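Local coordinates for protein oxidoreductase (Listeria innocua, PDB 3E18) that binds NAD in a Rossmann-type domain and is probably a dehydrogenase of the GFO/IDH/MocA family, its substrate unknown, at residues K5-I10 against K65-L70; E31-F36 against G50-E55. All coordinates share one frame; numbering follows the deposited sequence.

Contacts 1 and 2 sit about 10 Å apart, centre to centre, in the parallel sheet of the NAD-binding domain, where strand 6-11 lies between strands 30-36 and 68-71. Contact 1 pairs strand 6-11 with its neighbour 68-71; contact 2 follows the far edge of strand 30-36, where the loop 50-55 runs along it. Backbone bonds join the two: Leu-8 O lies 2.8 Å from His-33 N, and Ile-10 O 2.8 Å from Phe-36 N, both probable hydrogen bonds. The cofactor lies off the C-terminal ends of these strands. Phe-36 touches its adenine, whereas the side chain of Leu-70 stays about 8 Å from the nearest part of NAD, its nicotinamide ribose.

Contact 1. Residues K5-I10 against K65-L70; sequences KYQLVI and KVDAVL
Gln-7, Val-9 and their partners Asp-67, Ala-68 and Leu-70 set the backbone pairing of two parallel strands. Val-9 N donates to Ala-68 O at 2.9 Å, and Leu-70 N returns the bond to Val-9 O at 2.8 Å, nearly straight at 172°. Further back, Gln-7 O takes two donors at once, Asp-67 N and Ala-68 N. The C-H groups of Leu-8 CA and Val-69 CA add weaker contacts to Ala-68 O and Val-9 O.

With CG anti to its own carbonyl carbon (chi1 -57°), Asp-67 sends its carboxylate back to Gln-7, and OD2 accepts from Gln-7 N at 2.8 Å, on the anti side and slightly out of the carboxylate plane. Asp-67 CB meanwhile meets the edge of the Tyr-6 ring, 3.9 Å from CD1, ring and carboxylate standing almost perpendicular. The bent Gln-7 chain turns its NE2 over Lys-5 O, well above that carbonyl's plane, while OE1 is hydrogen-bonded to His-33 ND1 of strand 30-36.

Apolar contacts occupy both faces of the sheet. On one, Leu-8 CD1 lies 3.8 Å from Ala-68 CB and CD2 rests against Leu-70 CB; Ile-10 runs alongside Leu-70, pointing the same way, with CD1 3.8 Å from Leu-70 CB. Helix 15-25 covers this face through Ala-24 and His-20. On the other, Val-9 CG2 meets Val-66 CG2 at 3.6 Å, the two side chains crossing at about a right angle.

Such pairing of the first and third strands belongs to the core of a Rossmann fold. The Asp-67 carboxylate takes a main-chain N-H and so continues the pairing ahead of strand 68-70, while buried aliphatic side chains pack where strand 6-11 runs toward what is probably the glycine-rich turn at NAD.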
loop_
_atom_site.group_PDB
_atom_site.type_symbol
_atom_site.label_atom_id
_atom_site.label_comp_id
_atom_site.label_asym_id
_atom_site.label_seq_id
_atom_site.Cartn_x
_atom_site.Cartn_y
_atom_site.Cartn_z
ATOM N N LYS A 5 -39.996 24.799 15.078
ATOM C CA LYS A 5 -39.260 24.126 14.010
ATOM C C LYS A 5 -38.452 25.074 13.128
ATOM O O LYS A 5 -39.003 26.022 12.561
ATOM C CB LYS A 5 -40.209 23.296 13.143
ATOM C CG LYS A 5 -40.425 21.878 13.649
ATOM C CD LYS A 5 -41.016 20.988 12.560
ATOM C CE LYS A 5 -40.815 19.504 12.858
ATOM N NZ LYS A 5 -41.504 19.075 14.108
ATOM N N TYR A 6 -37.148 24.808 13.011
ATOM C CA TYR A 6 -36.291 25.535 12.076
ATOM C C TYR A 6 -36.654 25.204 10.640
ATOM O O TYR A 6 -36.869 24.046 10.307
ATOM C CB TYR A 6 -34.839 25.188 12.296
ATOM C CG TYR A 6 -34.266 25.731 13.576
ATOM C CD1 TYR A 6 -33.883 27.065 13.678
ATOM C CD2 TYR A 6 -34.094 24.908 14.681
ATOM C CE1 TYR A 6 -33.339 27.571 14.862
ATOM C CE2 TYR A 6 -33.547 25.404 15.871
ATOM C CZ TYR A 6 -33.178 26.736 15.949
ATOM O OH TYR A 6 -32.638 27.229 17.122
ATOM N N GLN A 7 -36.699 26.229 9.798
ATOM C CA GLN A 7 -37.057 26.074 8.402
ATOM C C GLN A 7 -35.804 26.103 7.551
ATOM O O GLN A 7 -35.058 27.095 7.559
ATOM C CB GLN A 7 -37.995 27.207 7.985
ATOM C CG GLN A 7 -39.220 27.355 8.889
ATOM C CD GLN A 7 -40.095 26.125 8.879
ATOM O OE1 GLN A 7 -40.543 25.676 7.819
ATOM N NE2 GLN A 7 -40.345 25.565 10.064
ATOM N N LEU A 8 -35.586 25.011 6.823
ATOM C CA LEU A 8 -34.420 24.836 5.955
ATOM C C LEU A 8 -34.841 24.910 4.500
ATOM O O LEU A 8 -35.829 24.292 4.121
ATOM C CB LEU A 8 -33.785 23.463 6.214
ATOM C CG LEU A 8 -32.574 23.092 5.355
ATOM C CD1 LEU A 8 -31.316 23.684 6.002
ATOM C CD2 LEU A 8 -32.456 21.600 5.241
ATOM N N VAL A 9 -34.102 25.659 3.682
ATOM C CA VAL A 9 -34.315 25.618 2.231
ATOM C C VAL A 9 -33.179 24.855 1.547
ATOM O O VAL A 9 -31.997 25.076 1.842
ATOM C CB VAL A 9 -34.520 27.034 1.620
ATOM C CG1 VAL A 9 -34.469 27.005 0.085
ATOM C CG2 VAL A 9 -35.851 27.637 2.110
ATOM N N ILE A 10 -33.557 23.938 0.656
ATOM C CA ILE A 10 -32.619 23.170 -0.158
ATOM C C ILE A 10 -32.209 23.993 -1.372
ATOM O O ILE A 10 -33.055 24.393 -2.178
ATOM C CB ILE A 10 -33.244 21.812 -0.627
ATOM C CG1 ILE A 10 -33.681 20.949 0.569
ATOM C CG2 ILE A 10 -32.315 21.049 -1.594
ATOM C CD1 ILE A 10 -32.597 20.574 1.525
ATOM N N LYS A 65 -39.039 33.863 6.973
ATOM C CA LYS A 65 -39.439 32.550 7.478
ATOM C C LYS A 65 -38.314 31.504 7.423
ATOM O O LYS A 65 -38.384 30.488 8.111
ATOM C CB LYS A 65 -40.653 32.022 6.707
ATOM C CG LYS A 65 -41.995 32.468 7.249
ATOM C CD LYS A 65 -42.665 33.456 6.320
ATOM C CE LYS A 65 -44.110 33.053 6.031
ATOM N NZ LYS A 65 -44.875 32.688 7.261
ATOM N N VAL A 66 -37.294 31.754 6.600
ATOM C CA VAL A 66 -36.172 30.823 6.417
ATOM C C VAL A 66 -35.126 31.019 7.510
ATOM O O VAL A 66 -34.689 32.133 7.761
ATOM C CB VAL A 66 -35.537 30.999 5.024
ATOM C CG1 VAL A 66 -34.284 30.104 4.853
ATOM C CG2 VAL A 66 -36.579 30.686 3.936
ATOM N N ASP A 67 -34.738 29.931 8.170
ATOM C CA ASP A 67 -33.711 29.997 9.205
ATOM C C ASP A 67 -32.348 29.526 8.714
ATOM O O ASP A 67 -31.325 29.964 9.218
ATOM C CB ASP A 67 -34.133 29.152 10.398
ATOM C CG ASP A 67 -35.475 29.574 10.949
ATOM O OD1 ASP A 67 -35.646 30.782 11.207
ATOM O OD2 ASP A 67 -36.360 28.706 11.099
ATOM N N ALA A 68 -32.350 28.612 7.747
ATOM C CA ALA A 68 -31.115 27.943 7.322
ATOM C C ALA A 68 -31.202 27.500 5.875
ATOM O O ALA A 68 -32.299 27.300 5.342
ATOM C CB ALA A 68 -30.812 26.757 8.238
ATOM N N VAL A 69 -30.045 27.397 5.221
ATOM C CA VAL A 69 -29.995 26.821 3.881
ATOM C C VAL A 69 -29.075 25.609 3.831
ATOM O O VAL A 69 -28.071 25.525 4.547
ATOM C CB VAL A 69 -29.612 27.849 2.760
ATOM C CG1 VAL A 69 -30.555 29.058 2.767
ATOM C CG2 VAL A 69 -28.161 28.281 2.873
ATOM N N LEU A 70 -29.460 24.653 2.999
ATOM C CA LEU A 70 -28.616 23.518 2.672
ATOM C C LEU A 70 -28.053 23.759 1.274
ATOM O O LEU A 70 -28.815 23.903 0.320
ATOM C CB LEU A 70 -29.437 22.215 2.729
ATOM C CG LEU A 70 -28.816 20.828 2.443
ATOM C CD1 LEU A 70 -28.876 20.505 0.971
ATOM C CD2 LEU A 70 -27.369 20.721 2.915
#

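Contact 2. Residues E31-F36 against G50-E55; sequences EVHGVF and GLKIYE. With NAD (nicotinamide-adenine-dinucleotide), chain E.
Val-35 is gripped by the loop through both of its backbone polar atoms: its N donates to Lys-52 O at 2.8 Å, a bond bent to 135° though nearly along the carbonyl axis, and its O accepts from Tyr-54 N at 3.0 Å, much straighter at 165°. The pair makes a single bridge with Ile-53. Val-35 CG2 also packs against Leu-51 CD1, 3.9 Å away.

Gly-34 CA passes 3.1 Å from Lys-52 O and also lies at the edge of the Tyr-54 ring. The Lys-52 chain lies alongside His-33, and its NZ rides 4.1 Å above the plane of the Tyr-54 ring, toward the rim. Tyr-54 OH reaches the edge of the His-33 ring, 3.2 Å from CD2. Phe-36 CD1 sets a ring edge 3.3 Å from Tyr-54 O, a buried oxygen without a hydrogen-bond partner in the model, and CE2 comes to 3.7 Å from NAD C2A.

Second-shell bonds hold two groups: Asp-63 with Tyr-54 OH, and Gln-7 with His-33 ND1.

Strand 30-36 is outermost in this Rossmann sheet, edged by the loop between helices 40-47 and 57-62. Its bonds hold Val-35, one residue before pocket residue Phe-36, which meets the adenine with ring carbons, an apolar contact without a hydrogen bond.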
loop_
_atom_site.group_PDB
_atom_site.type_symbol
_atom_site.label_atom_id
_atom_site.label_comp_id
_atom_site.label_asym_id
_atom_site.label_seq_id
_atom_site.Cartn_x
_atom_site.Cartn_y
_atom_site.Cartn_z
ATOM N N GLU A 31 -37.606 21.348 9.518
ATOM C CA GLU A 31 -38.337 20.878 8.353
ATOM C C GLU A 31 -37.841 21.554 7.081
ATOM O O GLU A 31 -37.127 22.564 7.145
ATOM C CB GLU A 31 -39.848 21.045 8.554
ATOM C CG GLU A 31 -40.359 22.453 8.442
ATOM C CD GLU A 31 -41.880 22.531 8.528
ATOM O OE1 GLU A 31 -42.420 22.406 9.654
ATOM O OE2 GLU A 31 -42.525 22.735 7.469
ATOM N N VAL A 32 -38.201 20.979 5.932
ATOM C CA VAL A 32 -37.847 21.549 4.650
ATOM C C VAL A 32 -38.922 22.557 4.278
ATOM O O VAL A 32 -40.066 22.191 4.002
ATOM C CB VAL A 32 -37.718 20.478 3.539
ATOM C CG1 VAL A 32 -37.323 21.126 2.230
ATOM C CG2 VAL A 32 -36.703 19.403 3.933
ATOM N N HIS A 33 -38.544 23.825 4.282
ATOM C CA HIS A 33 -39.461 24.911 3.949
ATOM C C HIS A 33 -39.684 24.989 2.452
ATOM O O HIS A 33 -40.749 25.396 1.993
ATOM C CB HIS A 33 -38.896 26.232 4.446
ATOM C CG HIS A 33 -39.915 27.321 4.557
ATOM N ND1 HIS A 33 -40.786 27.418 5.622
ATOM C CD2 HIS A 33 -40.195 28.368 3.746
ATOM C CE1 HIS A 33 -41.560 28.476 5.459
ATOM N NE2 HIS A 33 -41.222 29.068 4.327
ATOM N N GLY A 34 -38.666 24.605 1.692
ATOM C CA GLY A 34 -38.727 24.677 0.247
ATOM C C GLY A 34 -37.407 24.468 -0.473
ATOM O O GLY A 34 -36.403 24.073 0.129
ATOM N N VAL A 35 -37.421 24.754 -1.771
ATOM C CA VAL A 35 -36.343 24.378 -2.676
ATOM C C VAL A 35 -36.027 25.506 -3.664
ATOM O O VAL A 35 -36.930 26.122 -4.223
ATOM C CB VAL A 35 -36.730 23.103 -3.494
ATOM C CG1 VAL A 35 -35.758 22.861 -4.636
ATOM C CG2 VAL A 35 -36.816 21.877 -2.603
ATOM N N PHE A 36 -34.738 25.770 -3.874
ATOM C CA PHE A 36 -34.298 26.521 -5.043
ATOM C C PHE A 36 -33.297 25.729 -5.875
ATOM O O PHE A 36 -32.392 25.084 -5.335
ATOM C CB PHE A 36 -33.689 27.880 -4.662
ATOM C CG PHE A 36 -33.145 28.637 -5.843
ATOM C CD1 PHE A 36 -34.009 29.164 -6.805
ATOM C CD2 PHE A 36 -31.771 28.774 -6.028
ATOM C CE1 PHE A 36 -33.514 29.823 -7.924
ATOM C CE2 PHE A 36 -31.268 29.446 -7.141
ATOM C CZ PHE A 36 -32.143 29.970 -8.088
ATOM N N GLY A 50 -44.364 18.054 -4.319
ATOM C CA GLY A 50 -45.165 18.791 -3.346
ATOM C C GLY A 50 -44.377 19.739 -2.457
ATOM O O GLY A 50 -44.804 20.039 -1.329
ATOM N N LEU A 51 -43.230 20.201 -2.964
ATOM C CA LEU A 51 -42.325 21.093 -2.210
ATOM C C LEU A 51 -42.473 22.537 -2.674
ATOM O O LEU A 51 -42.648 22.787 -3.869
ATOM C CB LEU A 51 -40.863 20.648 -2.380
ATOM C CG LEU A 51 -40.477 19.228 -1.959
ATOM C CD1 LEU A 51 -39.151 18.812 -2.590
ATOM C CD2 LEU A 51 -40.423 19.094 -0.437
ATOM N N LYS A 52 -42.409 23.482 -1.735
ATOM C CA LYS A 52 -42.418 24.910 -2.081
ATOM C C LYS A 52 -41.168 25.248 -2.891
ATOM O O LYS A 52 -40.064 24.807 -2.552
ATOM C CB LYS A 52 -42.457 25.778 -0.823
ATOM C CG LYS A 52 -42.575 27.279 -1.090
ATOM C CD LYS A 52 -41.889 28.092 0.002
ATOM C CE LYS A 52 -42.409 29.533 0.046
ATOM N NZ LYS A 52 -42.445 30.192 -1.298
ATOM N N ILE A 53 -41.344 26.010 -3.969
ATOM C CA ILE A 53 -40.197 26.444 -4.773
ATOM C C ILE A 53 -40.030 27.956 -4.848
ATOM O O ILE A 53 -41.011 28.702 -4.913
ATOM C CB ILE A 53 -40.182 25.816 -6.186
ATOM C CG1 ILE A 53 -41.498 26.079 -6.922
ATOM C CG2 ILE A 53 -39.891 24.315 -6.088
ATOM C CD1 ILE A 53 -41.400 25.927 -8.432
ATOM N N TYR A 54 -38.777 28.397 -4.800
ATOM C CA TYR A 54 -38.439 29.801 -4.897
ATOM C C TYR A 54 -37.965 30.094 -6.301
ATOM O O TYR A 54 -37.348 29.241 -6.936
ATOM C CB TYR A 54 -37.333 30.148 -3.902
ATOM C CG TYR A 54 -37.780 30.180 -2.464
ATOM C CD1 TYR A 54 -38.133 31.384 -1.850
ATOM C CD2 TYR A 54 -37.826 29.013 -1.704
ATOM C CE1 TYR A 54 -38.540 31.420 -0.519
ATOM C CE2 TYR A 54 -38.225 29.036 -0.379
ATOM C CZ TYR A 54 -38.582 30.246 0.208
ATOM O OH TYR A 54 -38.974 30.268 1.522
ATOM N N GLU A 55 -38.250 31.302 -6.784
ATOM C CA GLU A 55 -37.870 31.704 -8.141
ATOM C C GLU A 55 -36.413 32.163 -8.247
ATOM O O GLU A 55 -35.830 32.155 -9.335
ATOM C CB GLU A 55 -38.811 32.794 -8.676
ATOM C CG GLU A 55 -40.269 32.352 -8.853
ATOM C CD GLU A 55 -40.434 31.213 -9.854
ATOM O OE1 GLU A 55 -39.895 31.315 -10.979
ATOM O OE2 GLU A 55 -41.107 30.216 -9.514
HETATM P PA NAD E . -25.942 17.250 -9.125
HETATM O O1A NAD E . -26.710 15.985 -9.158
HETATM O O2A NAD E . -25.335 17.622 -10.416
HETATM O O5B NAD E . -26.869 18.440 -8.574
HETATM C C5B NAD E . -26.415 19.759 -8.373
HETATM C C4B NAD E . -27.621 20.679 -8.534
HETATM O O4B NAD E . -27.282 22.017 -8.221
HETATM C C3B NAD E . -28.128 20.670 -9.974
HETATM O O3B NAD E . -29.506 20.381 -9.973
HETATM C C2B NAD E . -27.867 22.081 -10.462
HETATM O O2B NAD E . -28.840 22.531 -11.377
HETATM C C1B NAD E . -27.875 22.878 -9.171
HETATM N N9A NAD E . -27.111 24.133 -9.250
HETATM C C8A NAD E . -25.941 24.364 -9.933
HETATM N N7A NAD E . -25.571 25.651 -9.727
HETATM C C5A NAD E . -26.494 26.238 -8.928
HETATM C C6A NAD E . -26.612 27.527 -8.421
HETATM N N6A NAD E . -25.602 28.383 -8.567
HETATM N N1A NAD E . -27.694 27.843 -7.612
HETATM C C2A NAD E . -28.653 26.894 -7.315
HETATM N N3A NAD E . -28.529 25.619 -7.825
HETATM C C4A NAD E . -27.469 25.296 -8.620
HETATM O O3 NAD E . -24.786 17.131 -7.995
HETATM P PN NAD E . -24.844 16.164 -6.729
HETATM O O1N NAD E . -24.246 14.848 -7.078
HETATM O O2N NAD E . -26.170 16.234 -6.075
HETATM O O5D NAD E . -23.756 16.881 -5.741
HETATM C C5D NAD E . -23.904 18.202 -5.267
HETATM C C4D NAD E . -23.008 18.412 -4.025
HETATM O O4D NAD E . -23.238 17.377 -3.086
HETATM C C3D NAD E . -21.523 18.355 -4.339
HETATM O O3D NAD E . -20.828 19.238 -3.471
HETATM C C2D NAD E . -21.105 16.941 -3.993
HETATM O O2D NAD E . -19.764 16.921 -3.561
HETATM C C1D NAD E . -22.056 16.616 -2.849
HETATM N N1N NAD E . -22.360 15.173 -2.653
HETATM C C2N NAD E . -22.119 14.660 -1.410
HETATM C C3N NAD E . -22.371 13.327 -1.105
HETATM C C7N NAD E . -22.304 12.894 0.328
HETATM O O7N NAD E . -22.352 11.525 0.628
HETATM N N7N NAD E . -22.215 13.805 1.302
HETATM C C4N NAD E . -22.920 12.493 -2.089
HETATM C C5N NAD E . -23.183 13.020 -3.356
HETATM C C6N NAD E . -22.907 14.366 -3.625
#